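PDB 4P1V: P domain of VPI from Norovirus Hu/GI.7/TCH-060/USA/2003, which forms the protruding domain of the norovirus capsid protein and binds histo-blood group antigens, here the H-type 2 glycan, through which the virus probably attaches to host cells. Local coordinates for residues A[63-68]-A[155-160]; A[106-111]-A[127-132]. All coordinates share one frame; numbering follows the deposited sequence.

Interactions 1 and 2 lie in one antiparallel sheet, where the order across is 125-129, 107-114, 153-162, 65-73; their centres are about 10 Å apart. The join runs between strands 107-114 and 153-162. Probable hydrogen bonds tie Ala159 N to His109 O at 2.8 Å and Ser111 N to Thr157 O at 2.9 Å, and Leu158 CD1 packs on Trp108 CB at 3.6 Å. Both contacts reach the same fucose of the bound H-type 2 glycan. Interaction 1 does so with Trp160, the last residue of segment 155-160, whereas interaction 2 places His109 and Asp128 beside the fucose and adds galactose contacts from Asp107 and His109.

Interaction 1. Residues A[63-68]-A[155-160]; sequences VARIRG and LGTLAW. With FUC (alpha-L-fucopyranose), chain E.
Arg65 and Thr157 face one another as a non-hydrogen-bonded pair where strand 65-73 starts alongside strand 153-162 in the six-stranded antiparallel sheet that carries the glycan site; the local strand directions lie 147° apart. Their side chains lie across one another at a slant. Arg65 leaves with CG beside its own backbone N, and a bend at chi3 (82°) carries the guanidinium over to Leu155 and Thr157 of the neighbouring strand. Its NE reaches Thr157 OG1 at 3.2 Å, but the N-H...O angle of 132° makes this bond weak. A water reinforces the link, accepting from Arg65 NH2 at 3.0 Å and lying 2.6 Å from Thr157 OG1. The firmer polar anchor is Ser61 O, which takes Arg65 NH1.

Leu155 comes over one face of the guanidinium with CD1, displaced toward the rim, and its CG lies 3.8 Å from Arg65 NH2. The same CD1 touches Arg67 CB at 3.9 Å, while the extended chain of Arg67 carries its own guanidinium on to a salt bridge with Asp153. Between these pairs, Ile66 and Gly156 exchange two backbone hydrogen bonds. Leu158 N adds another to Ala64 O, at 2.9 Å.

Further along, Ala159 and Trp160 form a classic beta bulge opposite His109, on which the indole stacks. The indole edge meets the bound fucose in plane, with Trp160 CH2 3.6 Å from FUC O5.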
# COMPACT_ATOMS: atom_id res chain seq x y z
N VAL A 63 -1.15 5.44 -2.14
CA VAL A 63 -0.27 5.96 -3.19
C VAL A 63 -0.91 5.90 -4.59
O VAL A 63 -1.30 4.83 -5.03
CB VAL A 63 1.08 5.18 -3.18
CG1 VAL A 63 1.91 5.48 -4.43
CG2 VAL A 63 1.86 5.49 -1.90
N ALA A 64 -0.99 7.04 -5.27
CA ALA A 64 -1.54 7.11 -6.64
C ALA A 64 -3.00 6.66 -6.74
O ALA A 64 -3.38 5.90 -7.63
CB ALA A 64 -0.66 6.34 -7.64
N ARG A 65 -3.82 7.17 -5.81
CA ARG A 65 -5.26 6.90 -5.77
C ARG A 65 -6.00 8.20 -5.89
O ARG A 65 -5.46 9.27 -5.61
CB ARG A 65 -5.62 6.23 -4.46
CG ARG A 65 -4.89 4.99 -4.27
CD ARG A 65 -5.50 4.27 -3.15
NE ARG A 65 -6.66 3.55 -3.63
CZ ARG A 65 -7.47 2.90 -2.81
NH1 ARG A 65 -7.19 2.87 -1.52
NH2 ARG A 65 -8.53 2.27 -3.30
N ILE A 66 -7.26 8.10 -6.34
CA ILE A 66 -8.10 9.26 -6.56
C ILE A 66 -9.48 8.95 -6.05
O ILE A 66 -9.98 7.85 -6.24
CB ILE A 66 -8.21 9.58 -8.06
CG1 ILE A 66 -6.82 9.88 -8.64
CG2 ILE A 66 -9.16 10.75 -8.29
CD1 ILE A 66 -6.76 10.21 -10.16
N ARG A 67 -10.11 9.94 -5.40
CA ARG A 67 -11.51 9.82 -5.02
C ARG A 67 -12.21 11.13 -5.33
O ARG A 67 -11.66 12.21 -5.16
CB ARG A 67 -11.66 9.49 -3.54
CG ARG A 67 -13.08 9.18 -3.11
CD ARG A 67 -13.11 8.64 -1.70
NE ARG A 67 -14.48 8.39 -1.26
CZ ARG A 67 -14.78 7.76 -0.13
NH1 ARG A 67 -13.81 7.36 0.66
NH2 ARG A 67 -16.05 7.57 0.20
N GLY A 68 -13.44 11.02 -5.81
CA GLY A 68 -14.24 12.21 -6.01
C GLY A 68 -15.66 11.89 -6.40
O GLY A 68 -16.00 10.72 -6.59
N LEU A 155 -13.96 5.80 -6.10
CA LEU A 155 -12.66 5.67 -5.47
C LEU A 155 -11.83 4.70 -6.28
O LEU A 155 -12.32 3.64 -6.63
CB LEU A 155 -12.83 5.09 -4.08
CG LEU A 155 -11.58 4.59 -3.36
CD1 LEU A 155 -10.56 5.72 -3.19
CD2 LEU A 155 -12.00 4.01 -2.01
N GLY A 156 -10.59 5.03 -6.56
CA GLY A 156 -9.81 4.11 -7.36
C GLY A 156 -8.33 4.35 -7.40
O GLY A 156 -7.82 5.19 -6.67
N THR A 157 -7.66 3.62 -8.28
CA THR A 157 -6.21 3.53 -8.28
C THR A 157 -5.69 3.69 -9.70
O THR A 157 -6.28 3.16 -10.63
CB THR A 157 -5.76 2.16 -7.71
OG1 THR A 157 -6.26 2.03 -6.37
CG2 THR A 157 -4.24 2.02 -7.70
N LEU A 158 -4.60 4.44 -9.86
CA LEU A 158 -3.94 4.55 -11.15
C LEU A 158 -3.55 3.15 -11.62
O LEU A 158 -2.85 2.42 -10.91
CB LEU A 158 -2.70 5.44 -11.03
CG LEU A 158 -1.95 5.66 -12.34
CD1 LEU A 158 -2.78 6.44 -13.33
CD2 LEU A 158 -0.65 6.38 -12.07
N ALA A 159 -4.02 2.78 -12.81
CA ALA A 159 -3.79 1.45 -13.36
C ALA A 159 -2.67 1.44 -14.38
O ALA A 159 -1.88 0.51 -14.42
CB ALA A 159 -5.06 0.90 -13.99
N TRP A 160 -2.63 2.45 -15.25
CA TRP A 160 -1.58 2.54 -16.24
C TRP A 160 -1.54 3.92 -16.83
O TRP A 160 -2.46 4.70 -16.63
CB TRP A 160 -1.76 1.48 -17.34
CG TRP A 160 -3.10 1.42 -18.07
CD1 TRP A 160 -4.27 0.88 -17.61
CD2 TRP A 160 -3.36 1.83 -19.44
NE1 TRP A 160 -5.24 0.95 -18.59
CE2 TRP A 160 -4.71 1.52 -19.71
CE3 TRP A 160 -2.58 2.42 -20.44
CZ2 TRP A 160 -5.31 1.80 -20.96
CZ3 TRP A 160 -3.17 2.69 -21.68
CH2 TRP A 160 -4.52 2.38 -21.92
C1 FUC E . -6.07 4.58 -24.43
C2 FUC E . -7.41 4.18 -23.82
C3 FUC E . -8.37 3.78 -24.92
C4 FUC E . -7.73 2.70 -25.78
C5 FUC E . -6.38 3.18 -26.28
C6 FUC E . -5.74 2.09 -27.14
O2 FUC E . -7.95 5.29 -23.09
O3 FUC E . -9.58 3.28 -24.34
O4 FUC E . -7.56 1.51 -25.00
O5 FUC E . -5.53 3.47 -25.16
O HOH W 1 -8.64 0.97 -6.02

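Interaction 2. Residues A[106-111]-A[127-132]; sequences CDWHVS and LDVKQN. With GAL (beta-D-galactopyranose), chain B; FUC (alpha-L-fucopyranose), chain E.
The hairpin of strands 107-114 and 125-129 supplies four of the residues that line the glycan, Asp107, His109, Arg126 and Asp128, and its backbone ladder pairs Trp108 with Val129 and Val110 with Leu127; Val129 N, for example, bonds Trp108 O at 2.8 Å. Between these pairs His109 and Asp128 point together toward the sugars. Asp128 OD1 lies near the plane of the imidazole at its edge, 2.9 Å from His109 CD2, with carboxylate and ring turned 69° apart. Arg126, salt-bridged to Asp128 OD1, also bonds the fucose.

Asp107 OD1 takes the main bond from Lys130 NZ, 2.8 Å, on its syn lone pair; OD2, which NZ reaches only weakly, accepts GAL O3 at 2.7 Å. His109 NE2 donates to that same GAL O3 at 3.2 Å, so two side chains grip one hydroxyl. Bends at chi3 (68°) and chi4 (65°) curl Lys130 back, and Ser164 O is a second partner for its NZ. Beyond the strand, Gln131 NE2 bonds Cys106 O at 3.0 Å and shares Ile103 O with Trp108 NE1.

On the face opposite the sugars, Trp108 packs on Val161 of strand 153-162 and Ile66 of strand 65-73, while Leu127 and Val129 rest on Phe144 of strand 141-144.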
# COMPACT_ATOMS: atom_id res chain seq x y z
N CYS A 106 1.27 12.98 -19.06
CA CYS A 106 0.81 11.75 -19.71
C CYS A 106 -0.68 11.59 -19.44
O CYS A 106 -1.22 12.25 -18.55
CB CYS A 106 1.58 10.51 -19.22
SG CYS A 106 1.56 10.25 -17.42
N ASP A 107 -1.37 10.73 -20.22
CA ASP A 107 -2.73 10.32 -19.87
C ASP A 107 -2.67 9.29 -18.75
O ASP A 107 -1.78 8.44 -18.69
CB ASP A 107 -3.44 9.63 -21.06
CG ASP A 107 -4.09 10.61 -22.03
OD1 ASP A 107 -3.54 11.70 -22.30
OD2 ASP A 107 -5.19 10.26 -22.53
N TRP A 108 -3.63 9.36 -17.84
CA TRP A 108 -3.79 8.38 -16.78
C TRP A 108 -5.02 7.54 -17.07
O TRP A 108 -5.99 8.01 -17.67
CB TRP A 108 -4.02 9.07 -15.44
CG TRP A 108 -2.89 9.87 -14.92
CD1 TRP A 108 -1.59 9.89 -15.36
CD2 TRP A 108 -2.96 10.80 -13.84
NE1 TRP A 108 -0.85 10.77 -14.60
CE2 TRP A 108 -1.68 11.35 -13.67
CE3 TRP A 108 -4.00 11.23 -13.01
CZ2 TRP A 108 -1.40 12.31 -12.69
CZ3 TRP A 108 -3.73 12.18 -12.04
CH2 TRP A 108 -2.44 12.71 -11.89
N HIS A 109 -4.98 6.29 -16.61
CA HIS A 109 -6.12 5.40 -16.73
C HIS A 109 -6.32 4.84 -15.34
O HIS A 109 -5.46 4.12 -14.83
CB HIS A 109 -5.84 4.35 -17.80
CG HIS A 109 -5.45 4.95 -19.11
ND1 HIS A 109 -4.13 5.06 -19.52
CD2 HIS A 109 -6.19 5.39 -20.15
CE1 HIS A 109 -4.09 5.58 -20.73
NE2 HIS A 109 -5.32 5.78 -21.14
N VAL A 110 -7.43 5.23 -14.72
CA VAL A 110 -7.63 5.04 -13.28
C VAL A 110 -8.83 4.12 -13.09
O VAL A 110 -9.91 4.39 -13.59
CB VAL A 110 -7.93 6.41 -12.61
CG1 VAL A 110 -8.06 6.26 -11.09
CG2 VAL A 110 -6.85 7.43 -12.94
N SER A 111 -8.64 3.01 -12.37
CA SER A 111 -9.74 2.05 -12.21
C SER A 111 -10.48 2.32 -10.90
O SER A 111 -9.89 2.22 -9.83
CB SER A 111 -9.19 0.62 -12.22
OG SER A 111 -10.25 -0.31 -12.24
N LEU A 127 -11.38 5.44 -15.76
CA LEU A 127 -11.44 6.86 -16.03
C LEU A 127 -10.18 7.23 -16.76
O LEU A 127 -9.07 7.02 -16.27
CB LEU A 127 -11.53 7.67 -14.73
CG LEU A 127 -12.55 7.23 -13.68
CD1 LEU A 127 -12.60 8.25 -12.56
CD2 LEU A 127 -13.94 7.02 -14.27
N ASP A 128 -10.35 7.77 -17.96
CA ASP A 128 -9.24 8.13 -18.82
C ASP A 128 -9.05 9.64 -18.71
O ASP A 128 -9.91 10.41 -19.12
CB ASP A 128 -9.56 7.66 -20.23
CG ASP A 128 -9.82 6.16 -20.28
OD1 ASP A 128 -9.06 5.42 -19.63
OD2 ASP A 128 -10.79 5.73 -20.95
N VAL A 129 -7.92 10.04 -18.15
CA VAL A 129 -7.71 11.43 -17.73
C VAL A 129 -6.55 12.03 -18.53
O VAL A 129 -5.50 11.42 -18.65
CB VAL A 129 -7.36 11.48 -16.22
CG1 VAL A 129 -7.06 12.89 -15.76
CG2 VAL A 129 -8.50 10.88 -15.40
N LYS A 130 -6.76 13.21 -19.14
CA LYS A 130 -5.69 13.88 -19.87
C LYS A 130 -5.13 15.03 -19.05
O LYS A 130 -5.88 15.72 -18.38
CB LYS A 130 -6.21 14.45 -21.18
CG LYS A 130 -6.81 13.38 -22.07
CD LYS A 130 -7.02 13.85 -23.50
CE LYS A 130 -5.69 14.08 -24.23
NZ LYS A 130 -4.82 12.88 -24.46
N GLN A 131 -3.83 15.26 -19.15
CA GLN A 131 -3.23 16.41 -18.48
C GLN A 131 -3.17 17.60 -19.44
O GLN A 131 -2.11 18.01 -19.89
CB GLN A 131 -1.87 16.05 -17.90
CG GLN A 131 -2.02 15.07 -16.72
CD GLN A 131 -0.71 14.78 -16.00
OE1 GLN A 131 -0.06 15.68 -15.47
NE2 GLN A 131 -0.29 13.51 -16.04
N ASN A 132 -4.36 18.08 -19.80
CA ASN A 132 -4.54 19.25 -20.64
C ASN A 132 -5.30 20.36 -19.84
O ASN A 132 -5.25 20.37 -18.62
CB ASN A 132 -5.23 18.84 -21.94
CG ASN A 132 -6.58 18.23 -21.69
OD1 ASN A 132 -7.02 18.17 -20.54
ND2 ASN A 132 -7.26 17.79 -22.75
C1 GAL B . -4.75 6.29 -27.09
C2 GAL B . -5.00 6.31 -25.59
C3 GAL B . -5.01 7.75 -25.10
C4 GAL B . -3.73 8.44 -25.52
C5 GAL B . -3.55 8.30 -27.03
C6 GAL B . -2.25 9.00 -27.45
O2 GAL B . -6.27 5.69 -25.31
O3 GAL B . -5.11 7.76 -23.67
O4 GAL B . -2.61 7.83 -24.85
O5 GAL B . -3.49 6.91 -27.38
O6 GAL B . -2.49 9.77 -28.63
C1 FUC E . -6.07 4.58 -24.43
C2 FUC E . -7.41 4.18 -23.82
C3 FUC E . -8.37 3.78 -24.92
C4 FUC E . -7.73 2.70 -25.78
C5 FUC E . -6.38 3.18 -26.28
C6 FUC E . -5.74 2.09 -27.14
O2 FUC E . -7.95 5.29 -23.09
O3 FUC E . -9.58 3.28 -24.34
O4 FUC E . -7.56 1.51 -25.00
O5 FUC E . -5.53 3.47 -25.16
O HOH W 2 -2.31 13.93 -21.23